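Diacylglycerol O-acyltransferase (Marinobacter hydrocarbonoclasticus, PDB 6CHJ) is a wax ester synthase that probably also transfers the acyl group of acyl-CoA to diacylglycerol in triacylglycerol biosynthesis. Local coordinates at residues G25-S30 with F128-K133; S98-E103 with R239-Q244; F374-S379 with L408-T413. All coordinates share one frame; numbering follows the deposited sequence.

Contacts 1 and 2 interlace along the chain, and contact 3 follows both. Contact 1 joins strands 22-30 and 127-135 inside one mixed sheet. Contact 2 sets helix 93-105 against strand 239-247, an outer strand of the second mixed sheet, whose strands 376-380 and 410-417 make contact 3. Between centres, contacts 1 and 2 lie about 12 Å apart, and the two touch: Tyr131 packs on Val100, and Leu26 meets Phe241. The centre of contact 3 is about 16 Å from that of contact 2 and about 23 Å from that of contact 1, and it touches neither. Helix 93-105 therefore ties one sheet to the other, and the second sheet combines a catalytic-domain strand with C-terminal ones.

Contact 1: residues G25-S30 with F128-K133; sequences GLQLFS and FALYTK
Gly25 with Thr132, Gln27 with Leu130 and Phe29 with Phe128 are the hydrogen-bonded pairs of two antiparallel strands, each pair exchanging two backbone bonds. The central pair is short and balanced, 2.8 Å from Gln27 N to Leu130 O and 2.8 Å from Leu130 N to Gln27 O. The pairing is less regular at the Phe29 end: Phe128 N reaches Phe29 O at 3.1 Å, tilted 42° out of the carbonyl plane.

Aromatic packing covers that end. The rings of Phe29 and Phe128 are nearly parallel, at 16°, but displaced so that little of one lies over the other. Phe29 CB instead sits over the face of the Phe128 ring, 3.8 Å from its centroid, as a CH-pi contact. Phe128 CG stands between its own backbone N and carbonyl carbon (chi1 67°), which swings the ring across to Phe29. Leu130 CG then meets the edge of the Phe29 ring. Large apolar residues suit this end of the face, where both phenylalanines also pack on Ala393.

Toward the Gly25 end of the same face a water lies 2.9 Å from Thr132 OG1 and within donating distance of Gly25 O and Gln27 OE1, which it probably serves in part or in turn; Gln27 NE2 turns to Ala148 O.

On the other face the methyl CD1 of Leu26 lies 4.1 Å from Ala129 CB. The small alanine leaves room for Leu96 of helix 93-105, while Tyr131 OH is hydrogen-bonded to His104 ND1.

These are central strands of the mixed sheet of a CoA-dependent acyltransferase fold, and strand 127-135 leads directly into the HHxxxDG signature of the family.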
ATOM      1  N   GLY B  25     -10.158   6.573  -8.937  1.00 46.91           N
ATOM      2  CA  GLY B  25     -11.555   6.946  -9.035  1.00 46.69           C
ATOM      3  C   GLY B  25     -12.424   6.022  -8.211  1.00 47.95           C
ATOM      4  O   GLY B  25     -12.179   4.808  -8.138  1.00 43.79           O
ATOM      5  N   LEU B  26     -13.437   6.592  -7.575  1.00 43.57           N
ATOM      6  CA  LEU B  26     -14.345   5.863  -6.706  1.00 45.34           C
ATOM      7  C   LEU B  26     -15.746   5.901  -7.303  1.00 52.65           C
ATOM      8  O   LEU B  26     -16.398   6.954  -7.306  1.00 52.82           O
ATOM      9  CB  LEU B  26     -14.345   6.449  -5.299  1.00 45.69           C
ATOM     10  CG  LEU B  26     -15.408   5.778  -4.434  1.00 47.27           C
ATOM     11  CD1 LEU B  26     -15.127   4.258  -4.262  1.00 41.94           C
ATOM     12  CD2 LEU B  26     -15.505   6.493  -3.103  1.00 43.18           C
ATOM     13  N   GLN B  27     -16.217   4.744  -7.764  1.00 53.52           N
ATOM     14  CA  GLN B  27     -17.545   4.577  -8.343  1.00 50.49           C
ATOM     15  C   GLN B  27     -18.441   3.836  -7.364  1.00 53.88           C
ATOM     16  O   GLN B  27     -18.070   2.777  -6.851  1.00 55.41           O
ATOM     17  CB  GLN B  27     -17.465   3.801  -9.652  1.00 47.89           C
ATOM     18  CG  GLN B  27     -16.926   4.623 -10.794  1.00 48.24           C
ATOM     19  CD  GLN B  27     -16.667   3.770 -11.985  1.00 52.61           C
ATOM     20  OE1 GLN B  27     -16.426   2.569 -11.840  1.00 52.37           O
ATOM     21  NE2 GLN B  27     -16.732   4.358 -13.175  1.00 54.78           N
ATOM     22  N   LEU B  28     -19.616   4.385  -7.113  1.00 55.91           N
ATOM     23  CA  LEU B  28     -20.585   3.804  -6.201  1.00 53.49           C
ATOM     24  C   LEU B  28     -21.797   3.348  -6.999  1.00 57.78           C
ATOM     25  O   LEU B  28     -22.334   4.118  -7.802  1.00 59.82           O
ATOM     26  CB  LEU B  28     -20.978   4.832  -5.151  1.00 57.33           C
ATOM     27  CG  LEU B  28     -22.108   4.483  -4.204  1.00 65.11           C
ATOM     28  CD1 LEU B  28     -21.606   3.505  -3.132  1.00 60.62           C
ATOM     29  CD2 LEU B  28     -22.636   5.777  -3.598  1.00 57.24           C
ATOM     30  N   PHE B  29     -22.208   2.090  -6.811  1.00 57.39           N
ATOM     31  CA  PHE B  29     -23.343   1.530  -7.527  1.00 54.97           C
ATOM     32  C   PHE B  29     -24.403   1.035  -6.557  1.00 58.36           C
ATOM     33  O   PHE B  29     -24.145   0.809  -5.373  1.00 58.02           O
ATOM     34  CB  PHE B  29     -22.974   0.351  -8.421  1.00 53.16           C
ATOM     35  CG  PHE B  29     -21.895   0.628  -9.411  1.00 53.11           C
ATOM     36  CD1 PHE B  29     -22.206   1.028 -10.698  1.00 53.84           C
ATOM     37  CD2 PHE B  29     -20.570   0.406  -9.082  1.00 50.29           C
ATOM     38  CE1 PHE B  29     -21.202   1.248 -11.649  1.00 51.01           C
ATOM     39  CE2 PHE B  29     -19.572   0.628 -10.011  1.00 53.89           C
ATOM     40  CZ  PHE B  29     -19.891   1.057 -11.303  1.00 55.10           C
ATOM     41  N   SER B  30     -25.606   0.857  -7.084  1.00 60.72           N
ATOM     42  CA  SER B  30     -26.656   0.152  -6.370  1.00 61.86           C
ATOM     43  C   SER B  30     -26.761  -1.267  -6.917  1.00 58.37           C
ATOM     44  O   SER B  30     -26.380  -1.534  -8.066  1.00 56.88           O
ATOM     45  CB  SER B  30     -27.991   0.885  -6.493  1.00 65.45           C
ATOM     46  OG  SER B  30     -28.065   1.922  -5.535  1.00 66.00           O
ATOM     47  N   PHE B 128     -22.586  -1.435  -3.819  1.00 62.92           N
ATOM     48  CA  PHE B 128     -21.188  -1.829  -3.846  1.00 61.06           C
ATOM     49  C   PHE B 128     -20.368  -0.703  -4.481  1.00 60.56           C
ATOM     50  O   PHE B 128     -20.920   0.283  -4.982  1.00 55.51           O
ATOM     51  CB  PHE B 128     -21.010  -3.161  -4.580  1.00 59.41           C
ATOM     52  CG  PHE B 128     -21.304  -3.103  -6.047  1.00 50.37           C
ATOM     53  CD1 PHE B 128     -20.267  -3.057  -6.965  1.00 51.21           C
ATOM     54  CD2 PHE B 128     -22.606  -3.146  -6.506  1.00 57.29           C
ATOM     55  CE1 PHE B 128     -20.511  -3.010  -8.318  1.00 46.55           C
ATOM     56  CE2 PHE B 128     -22.869  -3.109  -7.864  1.00 57.66           C
ATOM     57  CZ  PHE B 128     -21.813  -3.046  -8.773  1.00 55.29           C
ATOM     58  N   ALA B 129     -19.035  -0.855  -4.462  1.00 52.75           N
ATOM     59  CA  ALA B 129     -18.142   0.203  -4.923  1.00 58.67           C
ATOM     60  C   ALA B 129     -17.015  -0.359  -5.780  1.00 53.83           C
ATOM     61  O   ALA B 129     -16.574  -1.496  -5.601  1.00 60.47           O
ATOM     62  CB  ALA B 129     -17.532   0.995  -3.753  1.00 54.42           C
ATOM     63  N   LEU B 130     -16.545   0.455  -6.717  1.00 48.51           N
ATOM     64  CA  LEU B 130     -15.310   0.177  -7.436  1.00 54.13           C
ATOM     65  C   LEU B 130     -14.325   1.282  -7.095  1.00 50.34           C
ATOM     66  O   LEU B 130     -14.616   2.463  -7.326  1.00 42.07           O
ATOM     67  CB  LEU B 130     -15.513   0.112  -8.951  1.00 47.14           C
ATOM     68  CG  LEU B 130     -15.971  -1.166  -9.636  1.00 60.48           C
ATOM     69  CD1 LEU B 130     -15.608  -1.065 -11.106  1.00 58.96           C
ATOM     70  CD2 LEU B 130     -15.401  -2.453  -8.985  1.00 55.35           C
ATOM     71  N   TYR B 131     -13.168   0.901  -6.555  1.00 49.36           N
ATOM     72  CA  TYR B 131     -12.042   1.814  -6.425  1.00 44.62           C
ATOM     73  C   TYR B 131     -10.966   1.390  -7.404  1.00 46.12           C
ATOM     74  O   TYR B 131     -10.376   0.314  -7.249  1.00 53.49           O
ATOM     75  CB  TYR B 131     -11.480   1.869  -5.008  1.00 41.40           C
ATOM     76  CG  TYR B 131     -10.147   2.609  -4.992  1.00 44.24           C
ATOM     77  CD1 TYR B 131     -10.091   4.008  -5.139  1.00 46.60           C
ATOM     78  CD2 TYR B 131      -8.954   1.905  -4.898  1.00 49.51           C
ATOM     79  CE1 TYR B 131      -8.879   4.677  -5.159  1.00 50.09           C
ATOM     80  CE2 TYR B 131      -7.733   2.555  -4.929  1.00 57.95           C
ATOM     81  CZ  TYR B 131      -7.694   3.937  -5.053  1.00 49.10           C
ATOM     82  OH  TYR B 131      -6.464   4.524  -5.057  1.00 45.24           O
ATOM     83  N   THR B 132     -10.678   2.258  -8.372  1.00 44.70           N
ATOM     84  CA  THR B 132      -9.709   2.009  -9.428  1.00 48.86           C
ATOM     85  C   THR B 132      -8.504   2.920  -9.251  1.00 49.43           C
ATOM     86  O   THR B 132      -8.657   4.107  -8.978  1.00 50.63           O
ATOM     87  CB  THR B 132     -10.342   2.244 -10.801  1.00 47.22           C
ATOM     88  OG1 THR B 132     -11.523   1.443 -10.907  1.00 54.42           O
ATOM     89  CG2 THR B 132      -9.392   1.877 -11.924  1.00 50.23           C
ATOM     90  N   LYS B 133      -7.306   2.364  -9.423  1.00 53.73           N
ATOM     91  CA  LYS B 133      -6.051   3.081  -9.205  1.00 48.13           C
ATOM     92  C   LYS B 133      -5.191   2.870 -10.437  1.00 50.00           C
ATOM     93  O   LYS B 133      -4.884   1.723 -10.779  1.00 56.15           O
ATOM     94  CB  LYS B 133      -5.338   2.549  -7.946  1.00 50.47           C
ATOM     95  CG  LYS B 133      -4.003   3.196  -7.611  1.00 51.77           C
ATOM     96  CD  LYS B 133      -3.135   2.363  -6.666  1.00 48.23           C
ATOM     97  CE  LYS B 133      -3.864   1.924  -5.397  1.00 50.16           C
ATOM     98  NZ  LYS B 133      -2.956   2.098  -4.213  1.00 43.64           N
TER
HETATM   99  O   HOH W   1     -13.871   2.746  -9.782  1.00 40.44           O

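Contact 2: residues S98-E103 with R239-Q244; sequences SFVSAE and RRFAAQ
Ser101, the residue most buried here, projects from helix 93-105 onto the start of strand 239-247 and takes a backbone hydrogen bond from it: Phe241 N donates to Ser101 OG at 2.8 Å, with an N-H...O angle of 151°. The hydroxyl lies beside its own backbone N and anti to its carbonyl carbon (chi1 -48°), a setting from which it can also give its proton to Leu97 O one turn earlier in the helix. OG thus accepts from the strand and donates to the helix. A small side chain is needed as well, because Ser101 CB comes within 3.3 Å of Arg239 O.

Phe241 is the second large contributor. Its CB points toward the helix, passing 3.4 Å from Ser101 OG, and CG anti to the backbone N (chi1 -178°) places the ring beside Val100. The ring meets one branch of that valine, Phe241 CD2 lying 3.6 Å from Val100 CG1, and the two side chains cross at a slant. Tyr399 and Val401 of strand 393-401 also pack against this ring, so a wide apolar group fits well between helix and sheet.

Of the Arg239 side chain, CB makes the contact, resting 3.6 Å from Ser101 O. Beyond it the chain bends at chi2, carrying the guanidinium away to Gln18 O and Thr236 O. Ser105 OG, one turn further along the helix, bonds both Ser101 O and Arg239 N.

Strand 239-247 pairs with strand 420-428 through Arg240 and Ala242, leaving the N-H of Phe241 directed to the other edge. A serine of a helix therefore satisfies a buried edge-strand donor where the next strand of a sheet might have done so.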
ATOM      1  N   SER B  98     -12.616   5.722   4.318  1.00 50.36           N
ATOM      2  CA  SER B  98     -11.408   5.248   4.989  1.00 47.52           C
ATOM      3  C   SER B  98     -10.709   4.203   4.155  1.00 45.67           C
ATOM      4  O   SER B  98      -9.472   4.185   4.086  1.00 49.42           O
ATOM      5  CB  SER B  98     -11.733   4.668   6.359  1.00 44.48           C
ATOM      6  OG  SER B  98     -12.712   5.458   7.005  1.00 57.70           O
ATOM      7  N   PHE B  99     -11.481   3.324   3.515  1.00 44.05           N
ATOM      8  CA  PHE B  99     -10.874   2.300   2.677  1.00 50.13           C
ATOM      9  C   PHE B  99     -10.099   2.943   1.535  1.00 50.29           C
ATOM     10  O   PHE B  99      -8.975   2.530   1.226  1.00 49.38           O
ATOM     11  CB  PHE B  99     -11.929   1.320   2.134  1.00 42.28           C
ATOM     12  CG  PHE B  99     -11.375   0.351   1.113  1.00 48.26           C
ATOM     13  CD1 PHE B  99     -10.887  -0.891   1.506  1.00 53.33           C
ATOM     14  CD2 PHE B  99     -11.261   0.717  -0.236  1.00 48.73           C
ATOM     15  CE1 PHE B  99     -10.327  -1.768   0.566  1.00 50.44           C
ATOM     16  CE2 PHE B  99     -10.692  -0.149  -1.175  1.00 54.83           C
ATOM     17  CZ  PHE B  99     -10.228  -1.401  -0.771  1.00 49.34           C
ATOM     18  N   VAL B 100     -10.696   3.940   0.878  1.00 46.10           N
ATOM     19  CA  VAL B 100     -10.020   4.563  -0.260  1.00 50.65           C
ATOM     20  C   VAL B 100      -8.795   5.354   0.205  1.00 47.25           C
ATOM     21  O   VAL B 100      -7.768   5.387  -0.489  1.00 45.56           O
ATOM     22  CB  VAL B 100     -11.006   5.439  -1.060  1.00 47.80           C
ATOM     23  CG1 VAL B 100     -10.275   6.190  -2.173  1.00 44.87           C
ATOM     24  CG2 VAL B 100     -12.150   4.569  -1.640  1.00 44.08           C
ATOM     25  N   SER B 101      -8.859   5.950   1.399  1.00 42.86           N
ATOM     26  CA  SER B 101      -7.744   6.745   1.910  1.00 48.74           C
ATOM     27  C   SER B 101      -6.524   5.863   2.185  1.00 50.58           C
ATOM     28  O   SER B 101      -5.393   6.215   1.816  1.00 49.35           O
ATOM     29  CB  SER B 101      -8.183   7.497   3.170  1.00 46.89           C
ATOM     30  OG  SER B 101      -9.431   8.165   2.973  1.00 43.71           O
ATOM     31  N   ALA B 102      -6.748   4.702   2.813  1.00 44.95           N
ATOM     32  CA  ALA B 102      -5.694   3.705   3.009  1.00 45.56           C
ATOM     33  C   ALA B 102      -5.160   3.188   1.679  1.00 44.45           C
ATOM     34  O   ALA B 102      -3.946   3.137   1.458  1.00 44.89           O
ATOM     35  CB  ALA B 102      -6.231   2.537   3.850  1.00 36.97           C
ATOM     36  N   GLU B 103      -6.054   2.778   0.778  1.00 42.61           N
ATOM     37  CA  GLU B 103      -5.592   2.156  -0.454  1.00 45.09           C
ATOM     38  C   GLU B 103      -4.895   3.168  -1.374  1.00 46.81           C
ATOM     39  O   GLU B 103      -3.910   2.825  -2.037  1.00 49.75           O
ATOM     40  CB  GLU B 103      -6.765   1.472  -1.157  1.00 46.21           C
ATOM     41  CG  GLU B 103      -6.330   0.490  -2.220  1.00 55.05           C
ATOM     42  CD  GLU B 103      -5.328  -0.552  -1.699  1.00 55.09           C
ATOM     43  OE1 GLU B 103      -5.570  -1.122  -0.613  1.00 48.11           O
ATOM     44  OE2 GLU B 103      -4.297  -0.786  -2.381  1.00 55.44           O
ATOM     45  N   ARG B 239      -2.958   9.325   3.270  1.00 45.15           N
ATOM     46  CA  ARG B 239      -3.972  10.107   2.595  1.00 44.78           C
ATOM     47  C   ARG B 239      -5.256  10.093   3.400  1.00 46.84           C
ATOM     48  O   ARG B 239      -5.539   9.146   4.130  1.00 49.69           O
ATOM     49  CB  ARG B 239      -4.232   9.572   1.179  1.00 46.32           C
ATOM     50  CG  ARG B 239      -3.031   9.726   0.243  1.00 41.69           C
ATOM     51  CD  ARG B 239      -2.712  11.208   0.023  1.00 41.12           C
ATOM     52  NE  ARG B 239      -1.479  11.414  -0.729  1.00 41.33           N
ATOM     53  CZ  ARG B 239      -0.303  11.654  -0.166  1.00 40.54           C
ATOM     54  NH1 ARG B 239      -0.208  11.700   1.156  1.00 41.39           N
ATOM     55  NH2 ARG B 239       0.774  11.823  -0.921  1.00 38.93           N
ATOM     56  N   ARG B 240      -5.996  11.184   3.298  1.00 51.17           N
ATOM     57  CA  ARG B 240      -7.375  11.256   3.734  1.00 50.63           C
ATOM     58  C   ARG B 240      -8.199  11.671   2.530  1.00 53.75           C
ATOM     59  O   ARG B 240      -7.904  12.697   1.898  1.00 49.00           O
ATOM     60  CB  ARG B 240      -7.565  12.245   4.890  1.00 52.64           C
ATOM     61  CG  ARG B 240      -8.388  11.657   6.030  1.00 62.92           C
ATOM     62  CD  ARG B 240      -8.938  12.720   6.968  1.00 66.80           C
ATOM     63  NE  ARG B 240      -9.684  12.138   8.078  1.00 67.85           N
ATOM     64  CZ  ARG B 240     -10.881  11.563   7.959  1.00 75.79           C
ATOM     65  NH1 ARG B 240     -11.476  11.488   6.768  1.00 76.02           N
ATOM     66  NH2 ARG B 240     -11.489  11.059   9.029  1.00 68.79           N
ATOM     67  N   PHE B 241      -9.200  10.853   2.199  1.00 49.51           N
ATOM     68  CA  PHE B 241     -10.077  11.080   1.063  1.00 49.38           C
ATOM     69  C   PHE B 241     -11.475  11.445   1.544  1.00 49.44           C
ATOM     70  O   PHE B 241     -12.019  10.816   2.454  1.00 50.59           O
ATOM     71  CB  PHE B 241     -10.159   9.849   0.170  1.00 52.20           C
ATOM     72  CG  PHE B 241     -11.013  10.045  -1.047  1.00 52.09           C
ATOM     73  CD1 PHE B 241     -10.775  11.105  -1.913  1.00 51.92           C
ATOM     74  CD2 PHE B 241     -12.041   9.170  -1.333  1.00 46.75           C
ATOM     75  CE1 PHE B 241     -11.552  11.281  -3.046  1.00 49.66           C
ATOM     76  CE2 PHE B 241     -12.824   9.349  -2.464  1.00 49.55           C
ATOM     77  CZ  PHE B 241     -12.580  10.395  -3.317  1.00 46.79           C
ATOM     78  N   ALA B 242     -12.049  12.476   0.930  1.00 56.22           N
ATOM     79  CA  ALA B 242     -13.381  12.968   1.275  1.00 56.88           C
ATOM     80  C   ALA B 242     -14.089  13.302  -0.022  1.00 55.77           C
ATOM     81  O   ALA B 242     -13.589  14.108  -0.818  1.00 54.76           O
ATOM     82  CB  ALA B 242     -13.319  14.197   2.189  1.00 47.39           C
ATOM     83  N   ALA B 243     -15.227  12.666  -0.245  1.00 51.24           N
ATOM     84  CA  ALA B 243     -15.994  12.853  -1.461  1.00 54.47           C
ATOM     85  C   ALA B 243     -17.455  13.035  -1.086  1.00 56.79           C
ATOM     86  O   ALA B 243     -17.898  12.585  -0.022  1.00 55.96           O
ATOM     87  CB  ALA B 243     -15.830  11.672  -2.435  1.00 48.66           C
ATOM     88  N   GLN B 244     -18.195  13.715  -1.966  1.00 54.73           N
ATOM     89  CA  GLN B 244     -19.610  14.012  -1.754  1.00 56.66           C
ATOM     90  C   GLN B 244     -20.197  14.599  -3.032  1.00 55.92           C
ATOM     91  O   GLN B 244     -19.478  15.156  -3.869  1.00 52.35           O
ATOM     92  CB  GLN B 244     -19.824  14.976  -0.577  1.00 54.42           C
ATOM     93  CG  GLN B 244     -21.291  15.316  -0.227  1.00 58.27           C
ATOM     94  CD  GLN B 244     -22.230  14.103  -0.216  1.00 67.07           C
ATOM     95  OE1 GLN B 244     -22.602  13.555  -1.268  1.00 66.93           O
ATOM     96  NE2 GLN B 244     -22.619  13.682   0.988  1.00 67.00           N
TER

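Contact 3: residues F374-S379 with L408-T413; sequences FNVVIS and LALNMT
Met412 joins the two strands through both of its backbone polar atoms: its N donates to Val377 O at 3.0 Å, and its O accepts from Ser379 N at 2.9 Å, both bonds running close to the C=O axis. They straddle Ile378, the pattern of a parallel beta pair. Ile378 CG1 faces Met412 SD at 4.3 Å, and on the reverse face Ser379 CB meets Thr413 CG2.

Asn411 crosses Val377 at a slant: CG anti to the backbone N (chi1 -169°) sets the amide there, ND2 3.8 Å from Val377 CB and weakly bonded to Ile403 O. Were Asn411 an alanine, the Ile403 carbonyl would probably lose this weak donor and Val377 part of its cover.

The pair lies inside the mixed sheet of the C-terminal half, as in CoA-dependent acyltransferases; apolar Val376, Leu410, Ile378 and Met412 suit the side packed on helix 262-280.

Before the strands come together, a water accepts from Leu410 N and donates to Asn375 O, each at 2.9 Å. Leu408 packs its methyls there, CD2 lying 3.7 Å from Phe374 CE1. Phe292 meets the Phe374 ring edge-to-face, and Val290 N and Pro227 O fix the Asn375 amide.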
ATOM      1  N   PHE B 374       0.544  29.290  -6.060  1.00 49.79           N
ATOM      2  CA  PHE B 374      -0.817  28.862  -5.808  1.00 51.32           C
ATOM      3  C   PHE B 374      -0.815  27.930  -4.613  1.00 51.35           C
ATOM      4  O   PHE B 374       0.156  27.215  -4.362  1.00 50.74           O
ATOM      5  CB  PHE B 374      -1.481  28.209  -7.038  1.00 52.92           C
ATOM      6  CG  PHE B 374      -0.727  27.035  -7.607  1.00 49.76           C
ATOM      7  CD1 PHE B 374      -0.987  25.748  -7.158  1.00 47.44           C
ATOM      8  CD2 PHE B 374       0.204  27.215  -8.632  1.00 51.55           C
ATOM      9  CE1 PHE B 374      -0.306  24.652  -7.694  1.00 51.94           C
ATOM     10  CE2 PHE B 374       0.888  26.129  -9.181  1.00 55.30           C
ATOM     11  CZ  PHE B 374       0.632  24.840  -8.710  1.00 50.11           C
ATOM     12  N   ASN B 375      -1.908  27.967  -3.864  1.00 52.69           N
ATOM     13  CA  ASN B 375      -1.976  27.190  -2.643  1.00 49.99           C
ATOM     14  C   ASN B 375      -2.648  25.846  -2.842  1.00 47.48           C
ATOM     15  O   ASN B 375      -2.435  24.949  -2.021  1.00 45.91           O
ATOM     16  CB  ASN B 375      -2.704  27.987  -1.560  1.00 52.06           C
ATOM     17  CG  ASN B 375      -2.081  29.365  -1.333  1.00 49.13           C
ATOM     18  OD1 ASN B 375      -2.433  30.334  -2.007  1.00 48.74           O
ATOM     19  ND2 ASN B 375      -1.160  29.450  -0.382  1.00 45.82           N
ATOM     20  N   VAL B 376      -3.397  25.664  -3.931  1.00 47.13           N
ATOM     21  CA  VAL B 376      -4.154  24.434  -4.134  1.00 49.35           C
ATOM     22  C   VAL B 376      -4.535  24.320  -5.606  1.00 48.06           C
ATOM     23  O   VAL B 376      -4.667  25.324  -6.308  1.00 52.67           O
ATOM     24  CB  VAL B 376      -5.395  24.429  -3.204  1.00 48.70           C
ATOM     25  CG1 VAL B 376      -6.240  25.685  -3.436  1.00 46.60           C
ATOM     26  CG2 VAL B 376      -6.217  23.165  -3.388  1.00 49.12           C
ATOM     27  N   VAL B 377      -4.727  23.087  -6.069  1.00 51.97           N
ATOM     28  CA  VAL B 377      -5.302  22.802  -7.383  1.00 49.07           C
ATOM     29  C   VAL B 377      -6.790  22.557  -7.210  1.00 51.00           C
ATOM     30  O   VAL B 377      -7.197  21.809  -6.319  1.00 53.32           O
ATOM     31  CB  VAL B 377      -4.627  21.581  -8.033  1.00 45.51           C
ATOM     32  CG1 VAL B 377      -5.342  21.210  -9.352  1.00 43.16           C
ATOM     33  CG2 VAL B 377      -3.140  21.875  -8.257  1.00 44.92           C
ATOM     34  N   ILE B 378      -7.604  23.193  -8.040  1.00 55.18           N
ATOM     35  CA  ILE B 378      -9.035  22.920  -8.101  1.00 52.50           C
ATOM     36  C   ILE B 378      -9.344  22.541  -9.543  1.00 55.91           C
ATOM     37  O   ILE B 378      -9.488  23.417 -10.407  1.00 60.40           O
ATOM     38  CB  ILE B 378      -9.887  24.111  -7.651  1.00 56.23           C
ATOM     39  CG1 ILE B 378      -9.436  24.640  -6.286  1.00 53.67           C
ATOM     40  CG2 ILE B 378     -11.358  23.697  -7.617  1.00 55.55           C
ATOM     41  CD1 ILE B 378     -10.353  25.761  -5.716  1.00 46.96           C
ATOM     42  N   SER B 379      -9.447  21.242  -9.811  1.00 53.79           N
ATOM     43  CA  SER B 379      -9.629  20.733 -11.160  1.00 55.43           C
ATOM     44  C   SER B 379     -11.089  20.382 -11.395  1.00 63.46           C
ATOM     45  O   SER B 379     -11.758  19.838 -10.515  1.00 59.65           O
ATOM     46  CB  SER B 379      -8.762  19.503 -11.402  1.00 57.44           C
ATOM     47  OG  SER B 379      -8.363  19.451 -12.756  1.00 70.01           O
ATOM     48  N   LEU B 408       1.901  20.810  -1.782  1.00 44.98           N
ATOM     49  CA  LEU B 408       0.483  20.833  -2.189  1.00 45.51           C
ATOM     50  C   LEU B 408      -0.232  19.705  -1.426  1.00 46.78           C
ATOM     51  O   LEU B 408      -0.616  18.680  -1.988  1.00 41.00           O
ATOM     52  CB  LEU B 408       0.301  20.676  -3.705  1.00 40.58           C
ATOM     53  CG  LEU B 408       0.810  21.827  -4.568  1.00 49.78           C
ATOM     54  CD1 LEU B 408       0.952  21.423  -6.049  1.00 47.19           C
ATOM     55  CD2 LEU B 408      -0.113  23.043  -4.404  1.00 48.83           C
ATOM     56  N   ALA B 409      -0.449  19.908  -0.121  1.00 45.89           N
ATOM     57  CA  ALA B 409      -1.050  18.859   0.697  1.00 46.41           C
ATOM     58  C   ALA B 409      -2.452  18.486   0.223  1.00 49.72           C
ATOM     59  O   ALA B 409      -2.867  17.331   0.393  1.00 45.46           O
ATOM     60  CB  ALA B 409      -1.084  19.283   2.164  1.00 43.05           C
ATOM     61  N   LEU B 410      -3.176  19.422  -0.408  1.00 45.19           N
ATOM     62  CA  LEU B 410      -4.585  19.246  -0.734  1.00 39.48           C
ATOM     63  C   LEU B 410      -4.805  19.395  -2.230  1.00 45.41           C
ATOM     64  O   LEU B 410      -4.301  20.337  -2.851  1.00 47.47           O
ATOM     65  CB  LEU B 410      -5.453  20.256   0.020  1.00 43.06           C
ATOM     66  CG  LEU B 410      -6.983  20.227  -0.160  1.00 51.26           C
ATOM     67  CD1 LEU B 410      -7.638  18.914   0.292  1.00 48.40           C
ATOM     68  CD2 LEU B 410      -7.616  21.378   0.592  1.00 45.08           C
ATOM     69  N   ASN B 411      -5.550  18.462  -2.811  1.00 45.63           N
ATOM     70  CA  ASN B 411      -5.926  18.544  -4.212  1.00 45.13           C
ATOM     71  C   ASN B 411      -7.435  18.360  -4.309  1.00 53.69           C
ATOM     72  O   ASN B 411      -7.969  17.321  -3.897  1.00 51.66           O
ATOM     73  CB  ASN B 411      -5.184  17.499  -5.043  1.00 41.36           C
ATOM     74  CG  ASN B 411      -5.340  17.736  -6.523  1.00 49.43           C
ATOM     75  OD1 ASN B 411      -6.454  17.813  -7.028  1.00 58.66           O
ATOM     76  ND2 ASN B 411      -4.225  17.887  -7.225  1.00 55.08           N
ATOM     77  N   MET B 412      -8.117  19.374  -4.827  1.00 44.55           N
ATOM     78  CA  MET B 412      -9.565  19.357  -4.945  1.00 45.25           C
ATOM     79  C   MET B 412      -9.910  19.045  -6.388  1.00 52.39           C
ATOM     80  O   MET B 412      -9.507  19.779  -7.297  1.00 55.46           O
ATOM     81  CB  MET B 412     -10.175  20.690  -4.524  1.00 50.25           C
ATOM     82  CG  MET B 412      -9.923  21.071  -3.060  1.00 54.39           C
ATOM     83  SD  MET B 412     -10.589  22.708  -2.645  1.00 51.47           S
ATOM     84  CE  MET B 412     -12.108  22.311  -1.799  1.00 51.23           C
ATOM     85  N   THR B 413     -10.631  17.953  -6.605  1.00 46.66           N
ATOM     86  CA  THR B 413     -10.974  17.576  -7.963  1.00 50.12           C
ATOM     87  C   THR B 413     -12.471  17.383  -8.099  1.00 54.92           C
ATOM     88  O   THR B 413     -13.125  16.779  -7.239  1.00 54.86           O
ATOM     89  CB  THR B 413     -10.249  16.331  -8.390  1.00 50.95           C
ATOM     90  OG1 THR B 413     -10.215  15.417  -7.284  1.00 68.09           O
ATOM     91  CG2 THR B 413      -8.834  16.684  -8.811  1.00 48.70           C
TER
HETATM   92  O   HOH W   2      -2.825  22.115  -1.442  1.00 43.22           O